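Local coordinates for uncharacterized protein McrA (Streptomyces coelicolor, PDB 5ZMO), which recognises the sulfur of phosphorothioated DNA through its sulfur-binding domain, the part held in this chain of a longer type IV restriction enzyme that is probably an HNH endonuclease, at residues A[123-126]-A[127-131]; A[152-156]-A[157-161]. All blocks are in the same frame, centred on the assembly; numbering follows the deposited sequence.

Contact 1 of 2, residues A[123-126]-A[127-131]; sequences YNLL and RSQPE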
# COMPACT_ATOMS: atom_id res chain seq x y z
N TYR A 123 -6.43 -4.54 -9.84
CA TYR A 123 -6.22 -5.87 -9.35
C TYR A 123 -6.31 -6.88 -10.51
O TYR A 123 -5.45 -7.81 -10.62
CB TYR A 123 -7.27 -6.21 -8.29
CG TYR A 123 -7.23 -7.59 -7.72
CD1 TYR A 123 -6.46 -7.87 -6.64
CD2 TYR A 123 -8.01 -8.61 -8.24
CE1 TYR A 123 -6.42 -9.14 -6.03
CE2 TYR A 123 -7.94 -9.90 -7.72
CZ TYR A 123 -7.16 -10.17 -6.60
OH TYR A 123 -7.05 -11.45 -6.01
N ASN A 124 -7.37 -6.75 -11.31
CA ASN A 124 -7.50 -7.68 -12.49
C ASN A 124 -6.32 -7.55 -13.45
O ASN A 124 -5.89 -8.58 -13.99
CB ASN A 124 -8.81 -7.58 -13.23
CG ASN A 124 -10.02 -7.95 -12.38
OD1 ASN A 124 -11.12 -7.44 -12.61
ND2 ASN A 124 -9.81 -8.76 -11.38
N LEU A 125 -5.82 -6.33 -13.70
CA LEU A 125 -4.62 -6.16 -14.55
C LEU A 125 -3.39 -6.90 -13.98
O LEU A 125 -2.69 -7.61 -14.69
CB LEU A 125 -4.28 -4.67 -14.76
CG LEU A 125 -2.94 -4.32 -15.37
CD1 LEU A 125 -2.89 -4.80 -16.80
CD2 LEU A 125 -2.69 -2.84 -15.30
N LEU A 126 -3.10 -6.69 -12.66
CA LEU A 126 -2.02 -7.36 -12.00
C LEU A 126 -2.07 -8.88 -12.12
O LEU A 126 -1.04 -9.52 -12.27
CB LEU A 126 -1.94 -6.96 -10.50
CG LEU A 126 -1.26 -5.63 -10.19
CD1 LEU A 126 -1.21 -4.59 -11.27
CD2 LEU A 126 -1.72 -5.03 -8.87
N ARG A 127 -3.25 -9.46 -11.98
CA ARG A 127 -3.34 -10.93 -12.02
C ARG A 127 -3.18 -11.43 -13.46
O ARG A 127 -2.57 -12.50 -13.70
CB ARG A 127 -4.72 -11.39 -11.60
CG ARG A 127 -5.27 -10.82 -10.33
CD ARG A 127 -6.79 -10.76 -10.61
NE ARG A 127 -7.38 -11.95 -10.07
CZ ARG A 127 -8.60 -12.39 -10.26
NH1 ARG A 127 -8.90 -13.47 -9.57
NH2 ARG A 127 -9.52 -11.76 -11.01
N SER A 128 -3.81 -10.71 -14.38
CA SER A 128 -3.79 -11.05 -15.81
C SER A 128 -2.50 -10.75 -16.57
O SER A 128 -2.17 -11.47 -17.54
CB SER A 128 -4.98 -10.45 -16.52
OG SER A 128 -4.84 -9.07 -16.78
N GLN A 129 -1.78 -9.69 -16.17
CA GLN A 129 -0.56 -9.28 -16.86
C GLN A 129 0.52 -9.14 -15.84
O GLN A 129 0.72 -8.03 -15.24
CB GLN A 129 -0.77 -7.97 -17.62
CG GLN A 129 -1.80 -8.02 -18.73
CD GLN A 129 -1.26 -8.74 -19.96
OE1 GLN A 129 -1.57 -9.93 -20.23
NE2 GLN A 129 -0.50 -8.03 -20.73
N PRO A 130 1.17 -10.25 -15.53
CA PRO A 130 2.23 -10.23 -14.53
C PRO A 130 3.43 -9.34 -14.89
O PRO A 130 4.01 -8.74 -13.99
CB PRO A 130 2.62 -11.73 -14.42
CG PRO A 130 1.36 -12.42 -14.77
CD PRO A 130 0.89 -11.65 -15.95
N GLU A 131 3.73 -9.17 -16.18
CA GLU A 131 4.76 -8.21 -16.65
C GLU A 131 4.43 -6.77 -16.21
O GLU A 131 5.35 -6.00 -15.88
CB GLU A 131 5.02 -8.33 -18.19
CG GLU A 131 6.44 -7.96 -18.64
CD GLU A 131 6.66 -7.84 -20.17
OE1 GLU A 131 7.75 -7.36 -20.55
OE2 GLU A 131 5.82 -8.23 -21.03

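Contact 2 of 2, residues A[152-156]-A[157-161]; sequences LLEDF and GLHEL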
# COMPACT_ATOMS: atom_id res chain seq x y z
N LEU A 152 13.73 -8.03 1.33
CA LEU A 152 12.56 -7.22 0.91
C LEU A 152 11.69 -8.00 -0.08
O LEU A 152 10.48 -8.11 0.10
CB LEU A 152 12.98 -5.90 0.28
CG LEU A 152 11.82 -4.94 0.01
CD1 LEU A 152 12.21 -3.51 0.31
CD2 LEU A 152 11.32 -5.06 -1.43
N LEU A 153 12.30 -8.56 -1.10
CA LEU A 153 11.51 -9.28 -2.11
C LEU A 153 10.72 -10.42 -1.52
O LEU A 153 9.50 -10.50 -1.76
CB LEU A 153 12.40 -9.78 -3.26
CG LEU A 153 12.63 -8.87 -4.46
CD1 LEU A 153 12.63 -7.40 -4.11
CD2 LEU A 153 13.85 -9.29 -5.29
N GLU A 154 11.36 -11.25 -0.70
CA GLU A 154 10.65 -12.32 0.00
C GLU A 154 9.55 -11.79 0.90
O GLU A 154 8.44 -12.34 0.91
CB GLU A 154 11.61 -13.24 0.79
CG GLU A 154 12.30 -14.29 -0.05
CD GLU A 154 11.32 -15.28 -0.72
OE1 GLU A 154 11.68 -15.82 -1.80
OE2 GLU A 154 10.20 -15.50 -0.18
N ASP A 155 9.82 -10.73 1.65
CA ASP A 155 8.86 -10.28 2.67
C ASP A 155 7.63 -9.63 2.05
O ASP A 155 6.52 -9.66 2.64
CB ASP A 155 9.50 -9.36 3.72
CG ASP A 155 10.32 -10.14 4.79
OD1 ASP A 155 10.31 -11.40 4.76
OD2 ASP A 155 10.96 -9.48 5.64
N PHE A 156 7.81 -9.09 0.86
CA PHE A 156 6.69 -8.50 0.10
C PHE A 156 6.02 -9.48 -0.88
O PHE A 156 5.09 -9.11 -1.57
CB PHE A 156 7.13 -7.24 -0.63
CG PHE A 156 7.26 -6.05 0.26
CD1 PHE A 156 8.38 -5.87 1.04
CD2 PHE A 156 6.22 -5.12 0.39
CE1 PHE A 156 8.51 -4.79 1.87
CE2 PHE A 156 6.36 -4.03 1.24
CZ PHE A 156 7.48 -3.87 2.00
N GLY A 157 6.49 -10.72 -0.98
CA GLY A 157 6.00 -11.67 -1.94
C GLY A 157 6.31 -11.45 -3.39
O GLY A 157 5.53 -11.79 -4.24
N LEU A 158 7.45 -10.83 -3.69
CA LEU A 158 7.78 -10.40 -5.01
C LEU A 158 9.03 -11.11 -5.56
O LEU A 158 9.48 -10.78 -6.64
CB LEU A 158 8.03 -8.89 -4.96
CG LEU A 158 6.86 -8.02 -4.48
CD1 LEU A 158 7.36 -6.61 -4.38
CD2 LEU A 158 5.73 -8.04 -5.45
N HIS A 159 9.57 -12.08 -4.84
CA HIS A 159 10.79 -12.76 -5.27
C HIS A 159 10.62 -13.49 -6.63
O HIS A 159 11.41 -13.31 -7.57
CB HIS A 159 11.27 -13.73 -4.20
CG HIS A 159 12.61 -14.34 -4.51
ND1 HIS A 159 13.80 -13.75 -4.11
CD2 HIS A 159 12.95 -15.45 -5.20
CE1 HIS A 159 14.81 -14.50 -4.52
NE2 HIS A 159 14.32 -15.53 -5.19
N GLU A 160 9.58 -14.29 -6.75
CA GLU A 160 9.32 -15.02 -8.01
C GLU A 160 8.96 -14.01 -9.14
O GLU A 160 9.49 -14.10 -10.26
CB GLU A 160 8.23 -16.09 -7.80
CG GLU A 160 8.74 -17.38 -7.13
CD GLU A 160 9.45 -17.18 -5.77
OE1 GLU A 160 8.84 -16.58 -4.84
OE2 GLU A 160 10.62 -17.61 -5.61
N LEU A 161 8.15 -13.01 -8.81
CA LEU A 161 7.71 -12.02 -9.77
C LEU A 161 8.90 -11.34 -10.42
O LEU A 161 8.94 -11.23 -11.63
CB LEU A 161 6.77 -10.98 -9.13
CG LEU A 161 6.26 -9.82 -10.00
CD1 LEU A 161 5.21 -10.30 -10.97
CD2 LEU A 161 5.66 -8.71 -9.14

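Contact 1 of 2, residues A[123-126]-A[127-131]
Arg127 lies across Tyr123 one turn on in the last turns of helix 120-128, just before the chain bends at Gln129, the N-cap position of helix 130-144. The backbone bonds are i to i+4: Arg127 N to Tyr123 O at 3.1 Å, Ser128 N to Asn124 O, and Gln129 N to Leu125 O at 2.7 Å. Gln129 then leaves helical geometry, and Pro130, which has no N-H to give, suits the first turn of the next helix.

Apolar contact comes from the Arg127 chain, bent at chi2 and chi3. Its CG makes a CH-pi contact over one face of the Tyr123 ring, 4.2 Å from the centroid, while the guanidinium plane stands 34° from the ring. The tyrosine hydroxyl is hydrogen-bonded to Ala44 O, and Leu126 packs inward on Ile37 and Ala40 of helix 28-41.

Serine suits the helix end because its short hydroxyl can fold back on the preceding turn. With chi1 at 78°, between the backbone N and the carbonyl carbon, Ser128 OG donates to Asn124 O at 3.0 Å, and this oxygen receives Ser128 N and Ser128 OG from opposite faces of its carbonyl plane.

Contact 2 of 2, residues A[152-156]-A[157-161]
Leu158 N donates to Leu153 O over 2.8 Å, with an almost straight N-H...O angle of 172°. It is one of two bonds back into the last turn of helix 152-155 that, with the positive phi of Gly157, make a Schellman motif. The other runs from Gly157 N to Glu154 O at 3.2 Å; here the donor stands above the carbonyl plane, 70° out of it, well away from the lone pairs. Glycine suits the turn because a positive phi is costly for other residues and a beta carbon would collide with Phe156 O.

Just beyond the glycine, Leu158 folds back across it onto Phe156. Its CG sits beside the backbone N, anti to the carbonyl carbon (chi1 -60°), and from there the branch carries CD1 to 3.8 Å from Phe156 CB. Both side chains also pack on Leu34 of helix 28-41, and Phe156 reaches Val31 and Trp35 as well, so large apolar residues fit these buried places. An alanine in place of Leu158 would keep the backbone cap but would probably strip Phe156 CB of the CD1 contact, take one of the two side chains off Leu34, and open a gap beneath the turn.

The outer side is mostly polar. The Glu154 chain bends at chi2, bringing OE1 to 3.2 Å from His159 CB and equally near CG; carboxylate and imidazole planes are tilted against each other. The imidazole also has an apolar neighbour, Leu153 CB, at its edge and near its plane. Glu160 OE1 approaches Glu154 OE1 to 4.2 Å, so the two acidic groups probably repel each other somewhat, and their negative field would be expected to favour protonation of the neighbouring imidazole.

Overall arrangement
Both contacts lie where a short helix ends, and both reach the inner helix 28-41: contact 1 through Tyr123 and Leu126, contact 2 through Phe156 and Leu158. Each therefore has a buried apolar side and an exposed polar one, with more of its touching residues exposed in contact 2. The exits differ. The first helix passes almost directly into helix 130-144, whereas the second ends in a glycine-dependent turn followed by a loop. One arginine and neutral polar groups mark the outer side of contact 1, two glutamates and a histidine that of contact 2. Helix 130-144 connects them, and they touch where Leu161 CD1 packs 3.6 Å from Pro130 O. Neither contact reaches the bound DNA.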